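Rho guanine nucleotide exchange factor 11 (Homo sapiens, PDB 5JHH) probably activates RhoA by catalysing exchange of its bound GDP for GTP, through a tandem of RhoGEF (DH) and PH domains. Local coordinates at residues E55-R60 with E138-L143; L66-P71 with A118-Y123; P239-F244 with T309-L314. All blocks are in the same frame, centred on the assembly; numbering follows the deposited sequence. Where two conformers were deposited one is given.

Interaction 1: E55-R60 with E138-L143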
loop_
_atom_site.group_PDB
_atom_site.type_symbol
_atom_site.label_atom_id
_atom_site.label_comp_id
_atom_site.label_asym_id
_atom_site.label_seq_id
_atom_site.Cartn_x
_atom_site.Cartn_y
_atom_site.Cartn_z
ATOM N N GLU A 55 18.158 24.400 13.580
ATOM C CA GLU A 55 18.623 24.114 14.941
ATOM C C GLU A 55 19.508 22.848 15.058
ATOM O O GLU A 55 19.688 22.331 16.158
ATOM C CB GLU A 55 17.428 23.953 15.863
ATOM C CG GLU A 55 16.563 25.198 15.969
ATOM C CD GLU A 55 15.212 24.936 16.635
ATOM O OE1 GLU A 55 15.123 24.029 17.497
ATOM O OE2 GLU A 55 14.233 25.647 16.297
ATOM N N ASN A 56 20.037 22.329 13.948
ATOM C CA ASN A 56 20.892 21.121 13.990
ATOM C C ASN A 56 20.378 19.981 14.865
ATOM O O ASN A 56 21.095 19.432 15.686
ATOM C CB ASN A 56 22.309 21.486 14.437
ATOM C CG ASN A 56 22.973 22.473 13.485
ATOM O OD1 ASN A 56 23.471 22.087 12.405
ATOM N ND2 ASN A 56 22.942 23.765 13.850
ATOM N N LEU A 57 19.133 19.604 14.664
ATOM C CA LEU A 57 18.561 18.464 15.345
ATOM C C LEU A 57 19.240 17.169 14.970
ATOM O O LEU A 57 19.253 16.181 15.759
ATOM C CB LEU A 57 17.074 18.356 15.050
ATOM C CG LEU A 57 16.218 19.251 15.936
ATOM C CD1 LEU A 57 16.103 18.621 17.306
ATOM C CD2 LEU A 57 16.776 20.670 16.040
ATOM N N MET A 58 19.805 17.132 13.773
ATOM C CA MET A 58 20.488 15.915 13.352
ATOM C C MET A 58 21.576 16.246 12.350
ATOM O O MET A 58 21.606 17.347 11.807
ATOM C CB MET A 58 19.480 14.914 12.798
ATOM C CG MET A 58 18.970 15.172 11.364
ATOM S SD MET A 58 17.647 14.017 10.868
ATOM C CE MET A 58 16.323 14.420 11.980
ATOM N N PRO A 59 22.514 15.318 12.144
ATOM C CA PRO A 59 23.552 15.561 11.150
ATOM C C PRO A 59 22.947 15.851 9.778
ATOM O O PRO A 59 21.930 15.249 9.429
ATOM C CB PRO A 59 24.327 14.232 11.113
ATOM C CG PRO A 59 24.030 13.569 12.424
ATOM C CD PRO A 59 22.660 14.012 12.809
ATOM N N ARG A 60 23.571 16.729 9.003
ATOM C CA ARG A 60 23.034 17.080 7.705
ATOM C C ARG A 60 22.921 15.855 6.784
ATOM O O ARG A 60 21.966 15.729 6.031
ATOM C CB ARG A 60 23.867 18.184 7.066
ATOM C CG ARG A 60 23.014 19.322 6.509
ATOM C CD ARG A 60 22.699 20.413 7.537
ATOM N NE ARG A 60 23.010 21.742 7.004
ATOM C CZ ARG A 60 22.903 22.860 7.704
ATOM N NH1 ARG A 60 23.219 24.024 7.156
ATOM N NH2 ARG A 60 22.470 22.808 8.957
ATOM N N GLU A 138 17.223 9.908 22.190
ATOM C CA GLU A 138 17.744 11.268 22.348
ATOM C C GLU A 138 16.670 12.187 22.871
ATOM O O GLU A 138 15.698 12.493 22.169
ATOM C CB GLU A 138 18.247 11.834 21.028
ATOM C CG GLU A 138 19.278 10.999 20.310
ATOM C CD GLU A 138 19.864 11.737 19.131
ATOM O OE1 GLU A 138 19.914 12.992 19.145
ATOM O OE2 GLU A 138 20.281 11.064 18.189
ATOM N N SER A 139 16.856 12.657 24.095
ATOM C CA SER A 139 15.819 13.402 24.757
ATOM C C SER A 139 15.619 14.714 24.024
ATOM O O SER A 139 14.486 15.131 23.854
ATOM C CB SER A 139 16.169 13.668 26.213
ATOM O OG SER A 139 17.404 14.368 26.206
ATOM N N ARG A 140 16.679 15.378 23.587
ATOM C CA ARG A 140 16.429 16.647 22.888
ATOM C C ARG A 140 15.580 16.412 21.605
ATOM O O ARG A 140 14.806 17.258 21.196
ATOM C CB ARG A 140 17.716 17.360 22.507
ATOM C CG ARG A 140 17.505 18.561 21.613
ATOM C CD ARG A 140 18.854 19.153 21.216
ATOM N NE ARG A 140 18.702 20.464 20.567
ATOM C CZ ARG A 140 19.168 20.802 19.361
ATOM N NH1 ARG A 140 19.864 19.950 18.609
ATOM N NH2 ARG A 140 18.936 22.023 18.900
ATOM N N PHE A 141 15.760 15.273 20.969
ATOM C CA PHE A 141 15.121 15.051 19.728
ATOM C C PHE A 141 13.653 14.704 19.985
ATOM O O PHE A 141 12.742 15.214 19.307
ATOM C CB PHE A 141 15.804 13.937 18.967
ATOM C CG PHE A 141 15.304 13.822 17.586
ATOM C CD1 PHE A 141 15.541 14.847 16.697
ATOM C CD2 PHE A 141 14.488 12.772 17.201
ATOM C CE1 PHE A 141 15.022 14.804 15.422
ATOM C CE2 PHE A 141 13.963 12.731 15.929
ATOM C CZ PHE A 141 14.243 13.739 15.030
ATOM N N GLN A 142 13.424 13.882 21.002
ATOM C CA GLN A 142 12.048 13.497 21.378
ATOM C C GLN A 142 11.221 14.697 21.764
ATOM O O GLN A 142 10.081 14.842 21.339
ATOM C CB GLN A 142 12.080 12.512 22.523
ATOM C CG GLN A 142 10.725 12.218 23.148
ATOM C CD GLN A 142 10.888 11.651 24.537
ATOM O OE1 GLN A 142 10.550 12.308 25.517
ATOM N NE2 GLN A 142 11.474 10.454 24.635
ATOM N N LEU A 143 11.831 15.588 22.521
ATOM C CA LEU A 143 11.245 16.887 22.856
ATOM C C LEU A 143 10.909 17.750 21.657
ATOM O O LEU A 143 9.854 18.369 21.590
ATOM C CB LEU A 143 12.203 17.688 23.754
ATOM C CG LEU A 143 11.669 17.954 25.154
ATOM C CD1 LEU A 143 12.820 18.097 26.157
ATOM C CD2 LEU A 143 10.779 19.200 25.111
HETATM O O HOH W 1 15.812 22.973 19.750
HETATM O O HOH W 2 20.281 13.494 16.392
#
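R140 runs out fully extended from CG to NE, its CG trans to the amide nitrogen (chi1 172°), which lets it reach from the first turn of helix 139-150 to the backbone that follows helix 18-54. Its guanidinium meets two carbonyl oxygens edge-on. NH2 donates to E55 O at 2.9 Å, a nearly straight bond that lies in the carbonyl plane, while NH1 donates to N56 O at 3.2 Å, approaching that carbonyl from above its plane. A weak bond from NH1 to E55 O makes this oxygen shared between both terminal nitrogens. The side chain of L57 lies against one face of the guanidinium, its CD2 3.8 Å from R140 NH2. The E55 carboxylate stands well out of the guanidinium plane, too far for a salt bridge; water 1 donates to E55 OE1 and accepts a weak bond from R140 NH2. The negative charge of that carboxylate, with E55 OE1 4.5 Å from R140 NH2, would probably still stabilise the guanidinium electrostatically. Beside these polar contacts the interface turns apolar. The F141 ring packs against L57 and M58, L57 CD1 coming to 3.9 Å from F141 CD1. The M58 chain bends at chi3 (65°), which brings its methyl CE to 3.7 Å from F141 CE1. I131 of helix 124-137 touches both M58 and F141, and F144, one turn on in helix 139-150, receives E55 and L57. N56, with positive phi, is the C-prime residue of the Schellman motif that ends helix 18-54: a Schellman C-cap whose carbonyls receive an arginine from the start of another helix, in the all-helical RhoGEF (DH) domain.

Interaction 2: L66-P71 with A118-Y123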
loop_
_atom_site.group_PDB
_atom_site.type_symbol
_atom_site.label_atom_id
_atom_site.label_comp_id
_atom_site.label_asym_id
_atom_site.label_seq_id
_atom_site.Cartn_x
_atom_site.Cartn_y
_atom_site.Cartn_z
ATOM N N LEU A 66 16.253 12.038 4.973
ATOM C CA LEU A 66 14.867 12.121 5.388
ATOM C C LEU A 66 14.073 13.091 4.476
ATOM O O LEU A 66 12.962 12.829 4.153
ATOM C CB LEU A 66 14.810 12.583 6.825
ATOM C CG LEU A 66 13.425 12.947 7.330
ATOM C CD1 LEU A 66 12.559 11.725 7.380
ATOM C CD2 LEU A 66 13.535 13.553 8.722
ATOM N N PHE A 67 14.687 14.193 4.109
ATOM C CA PHE A 67 14.125 15.218 3.255
ATOM C C PHE A 67 15.086 15.495 2.088
ATOM O O PHE A 67 15.783 16.459 2.070
ATOM C CB PHE A 67 13.894 16.515 3.999
ATOM C CG PHE A 67 12.811 16.485 4.994
ATOM C CD1 PHE A 67 11.518 16.461 4.619
ATOM C CD2 PHE A 67 13.097 16.524 6.321
ATOM C CE1 PHE A 67 10.531 16.472 5.535
ATOM C CE2 PHE A 67 12.117 16.518 7.251
ATOM C CZ PHE A 67 10.827 16.492 6.858
ATOM N N PRO A 68 15.068 14.530 1.071
ATOM C CA PRO A 68 16.070 14.734 0.019
ATOM C C PRO A 68 15.961 15.952 -0.861
ATOM O O PRO A 68 16.959 16.491 -1.227
ATOM C CB PRO A 68 15.903 13.523 -0.863
ATOM C CG PRO A 68 15.396 12.504 0.001
ATOM C CD PRO A 68 14.366 13.199 0.737
ATOM N N ASN A 69 14.758 16.339 -1.239
ATOM C CA ASN A 69 14.547 17.273 -2.302
ATOM C C ASN A 69 13.208 17.940 -2.150
ATOM O O ASN A 69 12.456 18.052 -3.067
ATOM C CB ASN A 69 14.605 16.514 -3.609
ATOM C CG ASN A 69 13.596 15.402 -3.661
ATOM O OD1 ASN A 69 13.039 15.041 -2.690
ATOM N ND2 ASN A 69 13.397 14.869 -4.795
ATOM N N LEU A 70 12.934 18.377 -0.949
ATOM C CA LEU A 70 11.668 18.946 -0.597
ATOM C C LEU A 70 11.331 20.222 -1.348
ATOM O O LEU A 70 10.237 20.370 -1.811
ATOM C CB LEU A 70 11.573 19.156 0.907
ATOM C CG LEU A 70 10.240 19.594 1.481
ATOM C CD1 LEU A 70 9.119 18.718 1.060
ATOM C CD2 LEU A 70 10.237 19.709 2.976
ATOM N N PRO A 71 12.373 21.164 -1.438
ATOM C CA PRO A 71 12.006 22.371 -2.178
ATOM C C PRO A 71 11.660 22.124 -3.622
ATOM O O PRO A 71 10.862 22.825 -4.148
ATOM C CB PRO A 71 13.233 23.250 -2.089
ATOM C CG PRO A 71 13.921 22.826 -0.902
ATOM C CD PRO A 71 13.813 21.379 -0.946
ATOM N N ALA A 118 10.251 9.954 -6.712
ATOM C CA ALA A 118 10.907 8.706 -6.346
ATOM C C ALA A 118 12.058 8.958 -5.389
ATOM O O ALA A 118 12.210 8.255 -4.418
ATOM C CB ALA A 118 11.418 7.961 -7.595
ATOM N N GLN A 119 12.866 9.963 -5.676
ATOM C CA GLN A 119 13.949 10.341 -4.789
ATOM C C GLN A 119 13.374 10.705 -3.409
ATOM O O GLN A 119 13.861 10.239 -2.403
ATOM C CB GLN A 119 14.802 11.476 -5.385
ATOM C CG GLN A 119 16.134 11.654 -4.668
ATOM C CD GLN A 119 16.840 13.000 -4.892
ATOM O OE1 GLN A 119 17.754 13.338 -4.134
ATOM N NE2 GLN A 119 16.447 13.758 -5.939
ATOM N N PHE A 120 12.295 11.476 -3.352
ATOM C CA PHE A 120 11.709 11.798 -2.052
ATOM C C PHE A 120 11.214 10.571 -1.268
ATOM O O PHE A 120 11.369 10.541 -0.061
ATOM C CB PHE A 120 10.586 12.809 -2.202
ATOM C CG PHE A 120 10.036 13.324 -0.891
ATOM C CD1 PHE A 120 10.656 14.349 -0.227
ATOM C CD2 PHE A 120 8.847 12.831 -0.385
ATOM C CE1 PHE A 120 10.130 14.845 0.941
ATOM C CE2 PHE A 120 8.314 13.328 0.783
ATOM C CZ PHE A 120 8.951 14.337 1.451
ATOM N N CYS A 121 10.664 9.562 -1.923
ATOM C CA CYS A 121 9.998 8.488 -1.220
ATOM C C CYS A 121 10.819 7.238 -1.034
ATOM O O CYS A 121 10.495 6.433 -0.172
ATOM C CB CYS A 121 8.751 8.008 -2.007
ATOM S SG CYS A 121 7.510 9.298 -2.209
ATOM N N SER A 122 11.719 6.953 -1.952
ATOM C CA SER A 122 12.304 5.619 -1.991
ATOM C C SER A 122 12.877 5.128 -0.675
ATOM O O SER A 122 12.792 3.926 -0.349
ATOM C CB SER A 122 13.403 5.523 -3.076
ATOM O OG SER A 122 14.349 6.543 -2.879
ATOM N N TYR A 123 13.505 6.033 0.054
ATOM C CA TYR A 123 14.275 5.681 1.245
ATOM C C TYR A 123 13.467 5.951 2.525
ATOM O O TYR A 123 13.948 5.798 3.636
ATOM C CB TYR A 123 15.578 6.506 1.271
ATOM C CG TYR A 123 16.602 6.088 2.343
ATOM C CD1 TYR A 123 17.418 4.959 2.175
ATOM C CD2 TYR A 123 16.750 6.822 3.494
ATOM C CE1 TYR A 123 18.366 4.591 3.123
ATOM C CE2 TYR A 123 17.709 6.478 4.453
ATOM C CZ TYR A 123 18.518 5.369 4.263
ATOM O OH TYR A 123 19.409 5.047 5.258
HETATM O O HOH W 3 11.151 11.147 2.672
#
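F120 of helix 107-121 packs against the turn before helix 70-89. The side chains of P68 and F120 cross at about a right angle, with P68 CD 4.0 Å from F120 CD1, and L70 lies alongside, its CD1 4.0 Å from F120 CE1. P68 CG lies 3.6 Å from Q119 O. At the ring edge sits the amide oxygen of N69: N69 OD1 is 3.4 Å from F120 CB. This buried oxygen has no polar partner in the model, whereas N69 ND2 donates to V116 O. A chi1 of 57° sets N69 CG between its own N and carbonyl carbon. The Q119 amide stands beside that of N69, planes 47° apart, N69 ND2 and Q119 NE2 meeting at 3.4 Å as two donors that do not bond. Replacing N69 by an alanine would probably leave V116 O without this donor and open a gap beside the F120 ring. Over one ring face lies water 3, which donates to L66 O and F120 O, linking the backbones. Farther out, I163 touches F67 and F120, and Y49 of helix 18-54 meets F67 and L70. The contact joins an interhelical turn to a helix C-terminal region in the RhoGEF (DH) helical bundle.

Interaction 3: P239-F244 with T309-L314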
loop_
_atom_site.group_PDB
_atom_site.type_symbol
_atom_site.label_atom_id
_atom_site.label_comp_id
_atom_site.label_asym_id
_atom_site.label_seq_id
_atom_site.Cartn_x
_atom_site.Cartn_y
_atom_site.Cartn_z
ATOM N N PRO A 239 29.882 -31.775 -3.686
ATOM C CA PRO A 239 30.578 -30.753 -4.473
ATOM C C PRO A 239 29.776 -29.460 -4.619
ATOM O O PRO A 239 30.319 -28.378 -4.421
ATOM C CB PRO A 239 30.760 -31.430 -5.844
ATOM C CG PRO A 239 30.775 -32.891 -5.545
ATOM C CD PRO A 239 29.793 -33.058 -4.417
ATOM N N LEU A 240 28.482 -29.598 -4.910
ATOM C CA LEU A 240 27.639 -28.496 -5.402
ATOM C C LEU A 240 27.253 -27.395 -4.408
ATOM O O LEU A 240 26.462 -26.509 -4.740
ATOM C CB LEU A 240 26.370 -29.069 -6.063
ATOM C CG LEU A 240 26.334 -28.983 -7.598
ATOM C CD1 LEU A 240 27.713 -29.202 -8.224
ATOM C CD2 LEU A 240 25.312 -29.956 -8.184
ATOM N N ALA A 241 27.828 -27.427 -3.210
ATOM C CA ALA A 241 27.591 -26.377 -2.226
ATOM C C ALA A 241 28.781 -25.416 -2.108
ATOM O O ALA A 241 28.614 -24.258 -1.756
ATOM C CB ALA A 241 27.266 -26.995 -0.868
ATOM N N ALA A 242 29.980 -25.891 -2.423
ATOM C CA ALA A 242 31.197 -25.178 -2.041
ATOM C C ALA A 242 31.395 -23.850 -2.774
ATOM O O ALA A 242 32.020 -22.932 -2.236
ATOM C CB ALA A 242 32.409 -26.077 -2.237
ATOM N N GLU A 243 30.874 -23.744 -3.994
ATOM C CA GLU A 243 31.059 -22.527 -4.789
ATOM C C GLU A 243 30.314 -21.318 -4.192
ATOM O O GLU A 243 30.596 -20.172 -4.556
ATOM C CB GLU A 243 30.635 -22.755 -6.245
ATOM C CG GLU A 243 29.149 -22.597 -6.496
ATOM C CD GLU A 243 28.731 -23.093 -7.863
ATOM O OE1 GLU A 243 28.504 -24.320 -7.999
ATOM O OE2 GLU A 243 28.595 -22.255 -8.787
ATOM N N PHE A 244 29.380 -21.569 -3.269
ATOM C CA PHE A 244 28.667 -20.484 -2.574
ATOM C C PHE A 244 29.183 -20.218 -1.165
ATOM O O PHE A 244 28.421 -19.809 -0.303
ATOM C CB PHE A 244 27.162 -20.786 -2.504
ATOM C CG PHE A 244 26.513 -20.977 -3.849
ATOM C CD1 PHE A 244 26.488 -19.935 -4.774
ATOM C CD2 PHE A 244 25.916 -22.200 -4.189
ATOM C CE1 PHE A 244 25.894 -20.111 -6.015
ATOM C CE2 PHE A 244 25.324 -22.383 -5.423
ATOM C CZ PHE A 244 25.316 -21.340 -6.341
ATOM N N THR A 309 24.014 -35.363 1.254
ATOM C CA THR A 309 23.450 -34.141 1.829
ATOM C C THR A 309 22.799 -33.224 0.783
ATOM O O THR A 309 23.096 -33.288 -0.418
ATOM C CB THR A 309 24.507 -33.283 2.577
ATOM O OG1 THR A 309 25.658 -33.074 1.746
ATOM C CG2 THR A 309 24.932 -33.935 3.878
ATOM N N PHE A 310 21.944 -32.327 1.271
ATOM C CA PHE A 310 21.246 -31.343 0.424
ATOM C C PHE A 310 21.969 -29.979 0.336
ATOM O O PHE A 310 22.405 -29.439 1.359
ATOM C CB PHE A 310 19.855 -31.103 0.993
ATOM C CG PHE A 310 18.777 -31.931 0.357
ATOM C CD1 PHE A 310 18.519 -31.825 -0.993
ATOM C CD2 PHE A 310 17.967 -32.762 1.127
ATOM C CE1 PHE A 310 17.495 -32.553 -1.575
ATOM C CE2 PHE A 310 16.939 -33.487 0.550
ATOM C CZ PHE A 310 16.702 -33.379 -0.801
ATOM N N SER A 311 22.081 -29.418 -0.874
ATOM C CA SER A 311 22.620 -28.049 -1.046
ATOM C C SER A 311 21.588 -26.986 -0.609
ATOM O O SER A 311 20.378 -27.170 -0.808
ATOM C CB SER A 311 23.035 -27.769 -2.499
ATOM O OG SER A 311 23.453 -26.408 -2.682
ATOM N N PRO A 312 22.074 -25.871 -0.029
ATOM C CA PRO A 312 21.215 -24.790 0.460
ATOM C C PRO A 312 20.958 -23.704 -0.592
ATOM O O PRO A 312 20.117 -22.832 -0.386
ATOM C CB PRO A 312 22.013 -24.223 1.640
ATOM C CG PRO A 312 23.446 -24.543 1.336
ATOM C CD PRO A 312 23.501 -25.570 0.228
ATOM N N VAL A 313 21.667 -23.792 -1.713
ATOM C CA VAL A 313 21.503 -22.875 -2.815
ATOM C C VAL A 313 21.097 -23.656 -4.048
ATOM O O VAL A 313 21.664 -24.699 -4.347
ATOM C CB VAL A 313 22.811 -22.165 -3.123
ATOM C CG1 VAL A 313 22.645 -21.227 -4.307
ATOM C CG2 VAL A 313 23.280 -21.409 -1.907
ATOM N N LEU A 314 20.119 -23.141 -4.770
ATOM C CA LEU A 314 19.663 -23.745 -6.027
ATOM C C LEU A 314 19.794 -22.729 -7.131
ATOM O O LEU A 314 19.503 -21.571 -6.925
ATOM C CB LEU A 314 18.200 -24.203 -5.883
ATOM C CG LEU A 314 18.038 -25.256 -4.776
ATOM C CD1 LEU A 314 16.607 -25.698 -4.556
ATOM C CD2 LEU A 314 18.908 -26.464 -5.108
#
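The F244 ring and the V313 side chain cross obliquely. V313 CG1 is modelled over one ring face as a CH-pi contact, but the carbons are too close and its detail is doubtful. As modelled, CG1 of V313 stands anti to the backbone N (chi1 179°), the branch that meets the ring. The other ring face is covered from within its own segment by E243 CG, 3.8 Å above the plane and over the centre. L280 of strand 280-287 touches both F244 and V313, extending the apolar cluster into the sheet. Toward the other end of the contact, A241 CB rests 4.2 Å from P312 CD, in looser apolar packing. S311 points its CB toward segment 239-244, yet its hydroxyl is used locally: S311 OG donates to V313 O at 3.0 Å, in the carbonyl plane and on a lone pair. Backbone bonds of P312 with L283 and L314 with L281 fix the segment carrying V313 to strand 280-287 of the PH-domain sheet, while Y345 OH holds S311 O from strand 345-348. The 239-244 turn, itself closed by backbone bonds from A242 N to P239 O and from F244 N to A241 O, lies against segment 309-314. With apolar contacts across the interface and hydrogen bonds kept on each side of it, the attachment probably depends on burial of apolar surface.

Overall arrangement
Interactions 1 and 2 belong to the helical RhoGEF (DH) domain, and interaction 3 to the PH domain, its centre about 48 Å and 41 Å from theirs. Along the chain, interaction 2 falls between the two segments of interaction 1; their centres are about 20 Å apart, and helices 18-54 and 124-137 border both. Interaction 1 is partly buried, far from the chain centre, and combines charged and water-mediated bonds with an apolar side. Interaction 2 is buried and nearer the centre, mostly apolar, with one bridging water and a buried amide. Interaction 3, also buried, sets a turn against a strand and relies on apolar side chains.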